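Local coordinates for protein leucine--tRNA ligase (Agrobacterium radiobacter, PDB 5AH5) that probably charges tRNA(Leu) with leucine at the expense of ATP, as a class I aminoacyl-tRNA synthetase, at residues B[615-618]-B[619-622]; B[744-747]-B[748-751]. All blocks are in the same frame, centred on the assembly; numbering follows the deposited sequence.

Contact 1 of 2, residues B[615-618]-B[619-622]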
loop_
_atom_site.group_PDB
_atom_site.type_symbol
_atom_site.label_atom_id
_atom_site.label_comp_id
_atom_site.label_asym_id
_atom_site.label_seq_id
_atom_site.Cartn_x
_atom_site.Cartn_y
_atom_site.Cartn_z
ATOM N N GLY B 615 21.993 -10.325 -13.482
ATOM C CA GLY B 615 22.194 -9.425 -12.337
ATOM C C GLY B 615 22.524 -10.056 -10.963
ATOM O O GLY B 615 23.269 -9.513 -10.251
ATOM N N PRO B 616 21.900 -11.184 -10.575
ATOM C CA PRO B 616 22.275 -11.903 -9.384
ATOM C C PRO B 616 23.612 -12.577 -9.384
ATOM O O PRO B 616 23.975 -13.116 -8.348
ATOM C CB PRO B 616 21.213 -13.019 -9.296
ATOM C CG PRO B 616 20.073 -12.505 -10.051
ATOM C CD PRO B 616 20.679 -11.752 -11.178
ATOM N N GLN B 617 24.349 -12.590 -10.492
ATOM C CA GLN B 617 25.654 -13.239 -10.515
ATOM C C GLN B 617 26.639 -12.611 -9.461
ATOM O O GLN B 617 27.354 -13.340 -8.770
ATOM C CB GLN B 617 26.245 -13.203 -11.937
ATOM C CG GLN B 617 27.613 -13.867 -12.125
ATOM C CD GLN B 617 27.692 -15.298 -11.596
ATOM O OE1 GLN B 617 28.096 -15.565 -10.424
ATOM N NE2 GLN B 617 27.324 -16.238 -12.445
ATOM N N ALA B 618 26.631 -11.299 -9.347
ATOM C CA ALA B 618 27.513 -10.610 -8.422
ATOM C C ALA B 618 27.157 -10.945 -6.926
ATOM O O ALA B 618 28.033 -11.229 -6.124
ATOM C CB ALA B 618 27.469 -9.136 -8.697
ATOM N N MET B 619 25.874 -11.056 -6.607
ATOM C CA MET B 619 25.504 -11.491 -5.272
ATOM C C MET B 619 25.862 -12.945 -5.006
ATOM O O MET B 619 26.275 -13.343 -3.904
ATOM C CB MET B 619 24.029 -11.253 -5.066
ATOM C CG MET B 619 23.573 -11.332 -3.660
ATOM S SD MET B 619 24.511 -10.281 -2.495
ATOM C CE MET B 619 24.002 -8.658 -2.920
ATOM N N ARG B 620 25.693 -13.765 -6.019
ATOM C CA ARG B 620 26.053 -15.157 -5.906
ATOM C C ARG B 620 27.540 -15.262 -5.569
ATOM O O ARG B 620 27.920 -16.072 -4.761
ATOM C CB ARG B 620 25.749 -15.856 -7.215
ATOM C CG ARG B 620 26.219 -17.278 -7.369
ATOM C CD ARG B 620 25.347 -18.185 -6.515
ATOM N NE ARG B 620 26.013 -19.465 -6.340
ATOM C CZ ARG B 620 25.462 -20.521 -5.778
ATOM N NH1 ARG B 620 24.220 -20.477 -5.321
ATOM N NH2 ARG B 620 26.156 -21.625 -5.695
ATOM N N SER B 621 28.361 -14.486 -6.275
ATOM C CA SER B 621 29.790 -14.385 -6.011
ATOM C C SER B 621 30.082 -13.910 -4.586
ATOM O O SER B 621 30.918 -14.494 -3.944
ATOM C CB SER B 621 30.478 -13.435 -7.004
ATOM O OG SER B 621 30.639 -14.099 -8.231
ATOM N N TYR B 622 29.379 -12.888 -4.108
ATOM C CA TYR B 622 29.498 -12.488 -2.698
ATOM C C TYR B 622 29.162 -13.632 -1.726
ATOM O O TYR B 622 29.910 -13.870 -0.776
ATOM C CB TYR B 622 28.679 -11.217 -2.353
ATOM C CG TYR B 622 28.615 -11.025 -0.852
ATOM C CD1 TYR B 622 29.745 -10.642 -0.132
ATOM C CD2 TYR B 622 27.426 -11.249 -0.151
ATOM C CE1 TYR B 622 29.696 -10.554 1.255
ATOM C CE2 TYR B 622 27.379 -11.170 1.214
ATOM C CZ TYR B 622 28.522 -10.762 1.916
ATOM O OH TYR B 622 28.451 -10.676 3.262
HETATM O O HOH W 1 24.176 -9.525 -8.019
#

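Contact 2 of 2, residues B[744-747]-B[748-751]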
loop_
_atom_site.group_PDB
_atom_site.type_symbol
_atom_site.label_atom_id
_atom_site.label_comp_id
_atom_site.label_asym_id
_atom_site.label_seq_id
_atom_site.Cartn_x
_atom_site.Cartn_y
_atom_site.Cartn_z
ATOM N N ILE B 744 23.608 -6.205 20.995
ATOM C CA ILE B 744 24.845 -5.487 21.219
ATOM C C ILE B 744 25.417 -5.816 22.619
ATOM O O ILE B 744 24.724 -5.709 23.610
ATOM C CB ILE B 744 24.643 -3.994 21.053
ATOM C CG1 ILE B 744 24.437 -3.664 19.579
ATOM C CG2 ILE B 744 25.878 -3.235 21.548
ATOM C CD1 ILE B 744 23.902 -2.264 19.341
ATOM N N ASN B 745 26.645 -6.328 22.660
ATOM C CA ASN B 745 27.390 -6.432 23.917
ATOM C C ASN B 745 28.075 -5.081 24.163
ATOM O O ASN B 745 29.026 -4.746 23.461
ATOM C CB ASN B 745 28.381 -7.576 23.851
ATOM C CG ASN B 745 29.077 -7.795 25.183
ATOM O OD1 ASN B 745 29.592 -6.849 25.819
ATOM N ND2 ASN B 745 29.090 -9.022 25.614
ATOM N N GLU B 746 27.500 -4.284 25.073
ATOM C CA GLU B 746 27.928 -2.888 25.334
ATOM C C GLU B 746 29.379 -2.745 25.875
ATOM O O GLU B 746 29.956 -1.691 25.747
ATOM C CB GLU B 746 26.958 -2.168 26.297
ATOM C CG GLU B 746 25.777 -1.465 25.616
ATOM C CD GLU B 746 26.161 -0.126 24.968
ATOM O OE1 GLU B 746 27.054 0.589 25.499
ATOM O OE2 GLU B 746 25.564 0.226 23.920
ATOM N N ARG B 747 29.940 -3.810 26.440
ATOM C CA ARG B 747 31.387 -3.878 26.754
ATOM C C ARG B 747 32.272 -3.841 25.488
ATOM O O ARG B 747 33.431 -3.439 25.590
ATOM C CB ARG B 747 31.804 -5.158 27.542
ATOM C CG ARG B 747 31.000 -5.582 28.769
ATOM C CD ARG B 747 31.725 -5.478 30.109
ATOM N NE ARG B 747 33.080 -6.032 30.120
ATOM C CZ ARG B 747 33.464 -7.212 30.623
ATOM N NH1 ARG B 747 32.612 -8.070 31.198
ATOM N NH2 ARG B 747 34.747 -7.555 30.528
ATOM N N LEU B 748 31.772 -4.295 24.327
ATOM C CA LEU B 748 32.633 -4.399 23.143
ATOM C C LEU B 748 32.448 -3.324 22.117
ATOM O O LEU B 748 33.187 -3.291 21.151
ATOM C CB LEU B 748 32.510 -5.765 22.540
ATOM C CG LEU B 748 32.966 -6.862 23.472
ATOM C CD1 LEU B 748 32.412 -8.185 23.013
ATOM C CD2 LEU B 748 34.509 -6.910 23.515
ATOM N N VAL B 749 31.545 -2.392 22.375
ATOM C CA VAL B 749 31.158 -1.356 21.431
ATOM C C VAL B 749 32.177 -0.242 21.227
ATOM O O VAL B 749 32.259 0.317 20.107
ATOM C CB VAL B 749 29.807 -0.707 21.872
ATOM C CG1 VAL B 749 29.465 0.569 21.090
ATOM C CG2 VAL B 749 28.707 -1.726 21.708
ATOM N N GLN B 750 32.893 0.163 22.289
ATOM C CA GLN B 750 34.049 1.088 22.115
ATOM C C GLN B 750 35.223 0.205 22.200
ATOM O O GLN B 750 35.260 -0.677 23.050
ATOM C CB GLN B 750 34.169 2.120 23.212
ATOM C CG GLN B 750 33.015 3.100 23.320
ATOM C CD GLN B 750 32.939 3.711 24.710
ATOM O OE1 GLN B 750 33.038 3.005 25.729
ATOM N NE2 GLN B 750 32.763 5.031 24.765
ATOM N N ALA B 751 36.187 0.421 21.319
ATOM C CA ALA B 751 37.476 -0.235 21.437
ATOM C C ALA B 751 38.313 0.685 22.371
ATOM O O ALA B 751 37.761 1.589 23.027
ATOM C CB ALA B 751 38.135 -0.407 20.065
HETATM O O HOH W 2 32.391 -0.035 24.972
#

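Contact 1 of 2, residues B[615-618]-B[619-622]
Gln617 and Ser621 meet one turn apart in the opening turns of helix 617-632, where three successive i to i+4 backbone hydrogen bonds set the side chains in place: Arg620 N to Pro616 O, Ser621 N to Gln617 O at 2.9 Å, and Tyr622 N to Ala618 O. The side chain of Gln617 bends forward along the helix. Its CG lies anti to the backbone N (chi1 -179°) and the chain then bends at chi2 (52°), which brings OE1 over the next turn, 3.7 Å from Ser621 OG and 4.0 Å from Arg620 CG. The amide and guanidinium planes stand 90° apart, and it is the aliphatic root of Arg620, not its charged head, that lies beside the amide. That head leads off the other way: NE makes a salt bridge with Glu624, while NH1 and NH2 bind the backbone oxygens of Phe590 and Tyr3, tying the helix start to helix 583-590 and the N-terminal region. Ser621 turns its CB back to the preceding turn, 3.4 Å from Ala618 O. Ala618 and Ser621 also border the bound RNA, the former against a sugar and the latter against a phosphate, so one side of this first turn faces the nucleic acid. Pro616 and Met619 pack instead on helix 592-601, Met619 against Cys597 and Phe601, while Tyr622 reaches away from the turn and its hydroxyl is hydrogen-bonded to Thr689 of helix 678-695. The backbone N of Met619 donates to a water at 2.7 Å.

Contact 2 of 2, residues B[744-747]-B[748-751]
Leu748 reaches back over Asn745, closing a type I beta turn from Asn745 to Leu748 in the loop between helix 720-729 and strand 753-760. Its backbone N donates to Asn745 O at 2.9 Å, from above the carbonyl plane and 46° out of it. From there the side chain runs in toward helix 653-674: CB sits 3.7 Å from Asn745 O, and CG, placed beside the backbone N by a chi1 of -62°, lies 4.1 Å from Asn745 OD1. At the fork CD1 sits over the flat face of the Asn745 amide, 4.0 Å from its CG, whereas CD2 approaches Arg747 O. The leucine also packs on Arg656, Ala659 and Gln663 of that helix, the last of which accepts a hydrogen bond from Asn745 N. Asn745 OD1 in turn receives a weak bond from Arg747 N inside the turn. Flanking the turn, the CG2 methyls of Ile744 and Val749 meet, though their 3.2 Å separation is doubtfully short. A water extends the polar network, donating to Glu746 O and Gln750 OE1 and accepting from Gln750 N. Backbone polar groups are thus bridged by the turn bond and water, while the leucine supplies an apolar contact with the helix.

Overall arrangement
Contact 1 comes first along the chain and contact 2 follows more than a hundred residues later; their centres lie 32 Å apart and their nearest atoms about 18 Å, so they do not touch. The first lies in the helical part of the protein that borders the tRNA. The second is in a loop of the anticodon-binding domain that rests on helix 653-674 and connects this helical part to strand 753-760 of the four-stranded mixed C-terminal sheet. Both lie away from the zinc and leucyl-adenylate analogue sites. Contact 1 approaches the bound tRNA closely, at about 4 Å between nearest atoms, whereas contact 2 remains about 7 Å from it.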